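Local atomic coordinates of enhancer of mRNA-decapping protein 3 (Homo sapiens, PDB entry 2VC8), a protein that binds single-stranded RNA and takes part in mRNA degradation as a positive regulator of mRNA decapping, in a complex that includes DCP1A, DCP2 and DDX6. Residues 13-18 / 60-65; 25-30 / 37-42. One frame throughout, in Å; residues are numbered along the deposited sequence.

Interaction 1: residues 13-18 / 60-65; sequences SINCGD and DITELK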
# COMPACT_ATOMS: atom_id res chain seq x y z
N SER A 13 -2.40 5.16 -2.34
CA SER A 13 -2.65 4.63 -3.66
C SER A 13 -1.26 4.32 -4.24
O SER A 13 -0.43 5.20 -4.25
CB SER A 13 -3.34 5.68 -4.51
OG SER A 13 -3.51 5.20 -5.82
N ILE A 14 -0.97 3.07 -4.62
CA ILE A 14 0.35 2.58 -5.14
C ILE A 14 0.12 2.21 -6.64
O ILE A 14 -0.65 1.28 -6.90
CB ILE A 14 0.77 1.32 -4.36
CG1 ILE A 14 1.17 1.66 -2.91
CG2 ILE A 14 1.95 0.56 -5.01
CD1 ILE A 14 1.51 0.44 -2.09
N ASN A 15 0.76 2.92 -7.61
CA ASN A 15 0.73 2.61 -9.02
C ASN A 15 1.90 1.70 -9.30
O ASN A 15 3.02 2.07 -9.03
CB ASN A 15 0.85 3.88 -9.83
CG ASN A 15 0.50 3.69 -11.27
OD1 ASN A 15 0.65 2.60 -11.83
ND2 ASN A 15 0.05 4.78 -11.88
N CYS A 16 1.64 0.53 -9.84
CA CYS A 16 2.70 -0.42 -10.11
C CYS A 16 3.03 -0.48 -11.59
O CYS A 16 3.79 -1.38 -12.05
CB CYS A 16 2.36 -1.77 -9.51
SG CYS A 16 3.03 -1.95 -7.86
N GLY A 17 2.55 0.48 -12.34
CA GLY A 17 2.91 0.57 -13.78
C GLY A 17 1.85 -0.06 -14.65
O GLY A 17 0.85 -0.59 -14.16
N ASP A 18 2.11 -0.06 -15.96
CA ASP A 18 1.09 -0.41 -16.93
C ASP A 18 0.52 -1.78 -16.72
O ASP A 18 -0.63 -1.98 -17.02
CB ASP A 18 1.66 -0.38 -18.36
CG ASP A 18 2.03 1.00 -18.80
OD1 ASP A 18 1.34 1.95 -18.38
OD2 ASP A 18 3.01 1.13 -19.58
N ASP A 60 8.99 -1.51 -7.51
CA ASP A 60 7.99 -1.66 -8.54
C ASP A 60 6.97 -0.54 -8.62
O ASP A 60 6.09 -0.58 -9.47
CB ASP A 60 7.35 -3.01 -8.49
CG ASP A 60 8.33 -4.13 -8.73
OD1 ASP A 60 9.30 -3.90 -9.45
OD2 ASP A 60 8.15 -5.20 -8.21
N ILE A 61 7.01 0.39 -7.66
CA ILE A 61 6.01 1.44 -7.57
C ILE A 61 6.46 2.63 -8.38
O ILE A 61 7.54 3.14 -8.17
CB ILE A 61 5.81 1.79 -6.08
CG1 ILE A 61 5.32 0.57 -5.27
CG2 ILE A 61 4.85 2.91 -5.98
CD1 ILE A 61 5.25 0.79 -3.73
N THR A 62 5.60 3.10 -9.26
CA THR A 62 5.89 4.28 -10.04
C THR A 62 5.41 5.57 -9.43
O THR A 62 5.98 6.63 -9.61
CB THR A 62 5.34 4.15 -11.47
OG1 THR A 62 3.89 4.14 -11.45
CG2 THR A 62 5.87 2.90 -12.19
N GLU A 63 4.38 5.49 -8.57
CA GLU A 63 3.83 6.64 -7.85
C GLU A 63 3.17 6.17 -6.59
O GLU A 63 2.36 5.21 -6.62
CB GLU A 63 2.82 7.45 -8.63
CG GLU A 63 2.27 8.73 -7.89
CD GLU A 63 1.20 9.48 -8.63
OE1 GLU A 63 0.74 8.99 -9.71
OE2 GLU A 63 0.79 10.58 -8.13
N LEU A 64 3.42 6.86 -5.49
CA LEU A 64 2.73 6.56 -4.23
C LEU A 64 1.99 7.85 -3.88
O LEU A 64 2.58 8.90 -3.75
CB LEU A 64 3.72 6.20 -3.14
CG LEU A 64 3.13 5.80 -1.74
CD1 LEU A 64 4.12 4.87 -1.04
CD2 LEU A 64 2.78 7.02 -0.89
N LYS A 65 0.66 7.76 -3.74
CA LYS A 65 -0.13 8.91 -3.30
C LYS A 65 -0.58 8.65 -1.90
O LYS A 65 -1.13 7.58 -1.58
CB LYS A 65 -1.32 9.23 -4.17
CG LYS A 65 -1.14 9.17 -5.66
CD LYS A 65 -2.47 9.51 -6.32
CE LYS A 65 -2.53 9.07 -7.76
NZ LYS A 65 -3.83 9.46 -8.36
O HOH W 1 -0.84 5.89 -7.04
O HOH W 2 -0.98 6.81 -9.67
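Ser13 and Lys65 face each other as a hydrogen-bonded pair of antiparallel strands. Ser13 N donates to Lys65 O, and Lys65 N returns the bond to Ser13 O at 2.8 Å. Asn15 N donates to Glu63 O over 3.0 Å in an almost straight bond, with 176° at the hydrogen. Glu63 O also accepts from a water that is bound to Ser13 OG. That hydroxyl has a further partner in Gln24 NE2.

Asn15 O, at the end of its strand, accepts from Thr62 N at 2.8 Å, where the other chain segment is still loop. Thr62 OG1 adds a weak bond to the same oxygen. Its chi1 of 67° sets the hydroxyl between the backbone N and the carbonyl carbon, near the Asn15 amide. The Asn15 side chain also shapes its own chain. With CG anti to the backbone N (chi1 -166°), OD1 accepts from Gly17 N at 2.9 Å and closes an Asx turn. The other end of the amide, ND2, donates to a second water, which in turn donates to Glu63 OE1.

On the side of Ile14 the contact is apolar. Ile14 CG2 lies against Ile61 CG1 at 3.4 Å, in one of two conformers of Ile14, and also meets the CD1 methyl of Ile61. Cys16 SG lies more loosely beside the same isoleucine.

The strand 63-66 thus pairs along one edge of strand 11-15 in the Sm fold of this LSm domain, one piece of the longer protein. At the other edge Ile14 bonds through its backbone to Tyr23 of strand 22-31. Beneath the contact, Ile14 packs on Ile37 and Leu39 of strand 36-39 and on Phe56 of strand 53-57.

Interaction 2: residues 25-30 / 37-42; sequences GRVSAV and ISLTRP
Val27 overlaps two side chains of the facing strand, one with each methyl. CG1 lies 3.7 Å from Ile37 CG1, and the two side chains cross at about a right angle. CG2 meets Leu39 CD2, also at 3.7 Å, and touches Ile37 CD1. A chi1 of 179° puts Val27 CG1 anti to the backbone N, and this splits the methyls between the two partners. Leu39 also reaches Gly25, with CD2 near the glycine carbonyl O. Val30 CG2 adds a looser contact to Ile37 CG1.

The backbones form the hairpin of strands 22-31 and 36-39 within the strongly bent antiparallel sheet of the Sm fold. The hairpin carries a classic beta bulge: Ser28 and Ala29 both face Ser38. Ser38 N donates to Ala29 O at 2.8 Å, while Ser38 O accepts from Ser28 N. The second bond is more bent, with 144° at the hydrogen. Ser28 OG adds a weak bond to the same carbonyl. Past the bulge, Thr40 N donates to Arg26 O over 2.9 Å.

Ala29, Ser38 and Thr40 lie on the face away from Val27. Ser28 CB points toward the other strand and touches Thr40 CG2 at 3.4 Å, in one of two conformers of the threonine. Ala29 CB rests against the CB and OG of Ser38. That hydroxyl is hydrogen-bonded to Thr55 OG1 of strand 53-57. The guanidinium of Arg26 leads off elsewhere, and its NH1 bonds to Gly9 O.

The chain turns a corner at Thr40 and Arg41. Here a water fills in for direct pairing: it accepts from Arg26 N and donates to Thr40 O at 2.8 Å. Just beyond, Pro42 packs on Val54.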
# COMPACT_ATOMS: atom_id res chain seq x y z
N GLY A 25 -5.23 1.30 -0.41
CA GLY A 25 -5.51 0.67 0.87
C GLY A 25 -4.72 1.19 2.00
O GLY A 25 -3.80 1.98 1.84
N ARG A 26 -5.08 0.76 3.18
CA ARG A 26 -4.27 0.99 4.34
C ARG A 26 -2.95 0.23 4.36
O ARG A 26 -2.95 -0.98 4.13
CB ARG A 26 -5.13 0.63 5.55
CG ARG A 26 -4.38 0.74 6.86
CD ARG A 26 -4.61 1.94 7.57
NE ARG A 26 -6.02 2.12 7.92
CZ ARG A 26 -6.51 3.30 8.27
NH1 ARG A 26 -5.73 4.38 8.34
NH2 ARG A 26 -7.78 3.42 8.53
N VAL A 27 -1.87 0.91 4.70
CA VAL A 27 -0.54 0.30 4.85
C VAL A 27 -0.49 -0.44 6.18
O VAL A 27 -0.48 0.21 7.26
CB VAL A 27 0.61 1.31 4.73
CG1 VAL A 27 1.95 0.63 4.91
CG2 VAL A 27 0.53 2.01 3.36
N SER A 28 -0.52 -1.76 6.09
CA SER A 28 -0.50 -2.62 7.26
C SER A 28 0.86 -3.06 7.67
O SER A 28 1.04 -3.55 8.78
CB SER A 28 -1.35 -3.85 7.01
OG SER A 28 -0.97 -4.50 5.81
N ALA A 29 1.79 -3.00 6.75
CA ALA A 29 3.17 -3.42 7.03
C ALA A 29 4.17 -2.76 6.12
O ALA A 29 3.84 -2.45 4.96
CB ALA A 29 3.31 -5.03 7.02
N VAL A 30 5.40 -2.57 6.61
CA VAL A 30 6.51 -2.09 5.79
C VAL A 30 7.73 -2.92 6.19
O VAL A 30 8.08 -2.98 7.36
CB VAL A 30 6.84 -0.59 6.02
CG1 VAL A 30 8.08 -0.15 5.23
CG2 VAL A 30 5.66 0.30 5.69
N ILE A 37 6.07 -2.96 0.91
CA ILE A 37 4.97 -2.31 1.57
C ILE A 37 3.69 -3.14 1.35
O ILE A 37 3.44 -3.64 0.24
CB ILE A 37 4.88 -0.90 1.07
CG1 ILE A 37 3.83 -0.10 1.83
CG2 ILE A 37 4.69 -0.89 -0.45
CD1 ILE A 37 3.88 1.38 1.48
N SER A 38 2.96 -3.37 2.44
CA SER A 38 1.74 -4.24 2.41
C SER A 38 0.51 -3.43 2.62
O SER A 38 0.47 -2.56 3.53
CB SER A 38 1.84 -5.30 3.51
OG SER A 38 3.05 -6.08 3.38
N LEU A 39 -0.51 -3.70 1.81
CA LEU A 39 -1.84 -3.09 1.94
C LEU A 39 -2.86 -4.12 2.39
O LEU A 39 -2.88 -5.24 1.93
CB LEU A 39 -2.32 -2.52 0.62
CG LEU A 39 -1.42 -1.49 -0.08
CD1 LEU A 39 -2.13 -0.97 -1.29
CD2 LEU A 39 -0.93 -0.37 0.92
N THR A 40 -3.68 -3.73 3.36
CA THR A 40 -4.76 -4.61 3.77
C THR A 40 -6.07 -4.24 3.04
O THR A 40 -6.37 -3.08 2.77
CB THR A 40 -4.90 -4.77 5.35
OG1 THR A 40 -6.22 -5.27 5.70
CG2 THR A 40 -4.59 -3.48 6.08
N ARG A 41 -6.79 -5.26 2.67
CA ARG A 41 -8.07 -5.09 2.01
C ARG A 41 -8.01 -4.08 0.86
O ARG A 41 -8.85 -3.17 0.79
CB ARG A 41 -9.16 -4.66 3.03
CG ARG A 41 -9.36 -5.70 4.12
CD ARG A 41 -10.59 -5.42 4.95
NE ARG A 41 -10.19 -5.01 6.28
CZ ARG A 41 -10.26 -3.77 6.77
NH1 ARG A 41 -10.72 -2.72 6.06
NH2 ARG A 41 -9.83 -3.60 8.01
N PRO A 42 -7.01 -4.18 -0.02
CA PRO A 42 -6.90 -3.17 -1.01
C PRO A 42 -7.98 -3.24 -2.07
O PRO A 42 -8.62 -4.27 -2.26
CB PRO A 42 -5.55 -3.46 -1.68
CG PRO A 42 -5.38 -4.86 -1.48
CD PRO A 42 -6.02 -5.25 -0.16
O HOH W 3 -7.70 -0.69 3.12

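How the interactions relate
Interaction 1 is a surface contact and interaction 2 is partly buried nearer the centre of the chain. Their centres lie about 14 Å apart. Interaction 1 joins strands distant in sequence, whereas interaction 2 is a local hairpin between them along the chain. Strands 11-15 and 22-31 are sheet neighbours, so both contacts belong to one sheet. Their apolar faces meet: Ile37 CG2 packs on Ile61 CD1 at 3.7 Å and on Ile14 CD1 at 3.8 Å. Water and side-chain polar groups feature more at 13-18 / 60-65, where Asn15 forms an Asx turn. At 25-30 / 37-42 the apolar contacts of Val27 with Ile37 and Leu39 lie in the interior, and a bulge shifts the pairing.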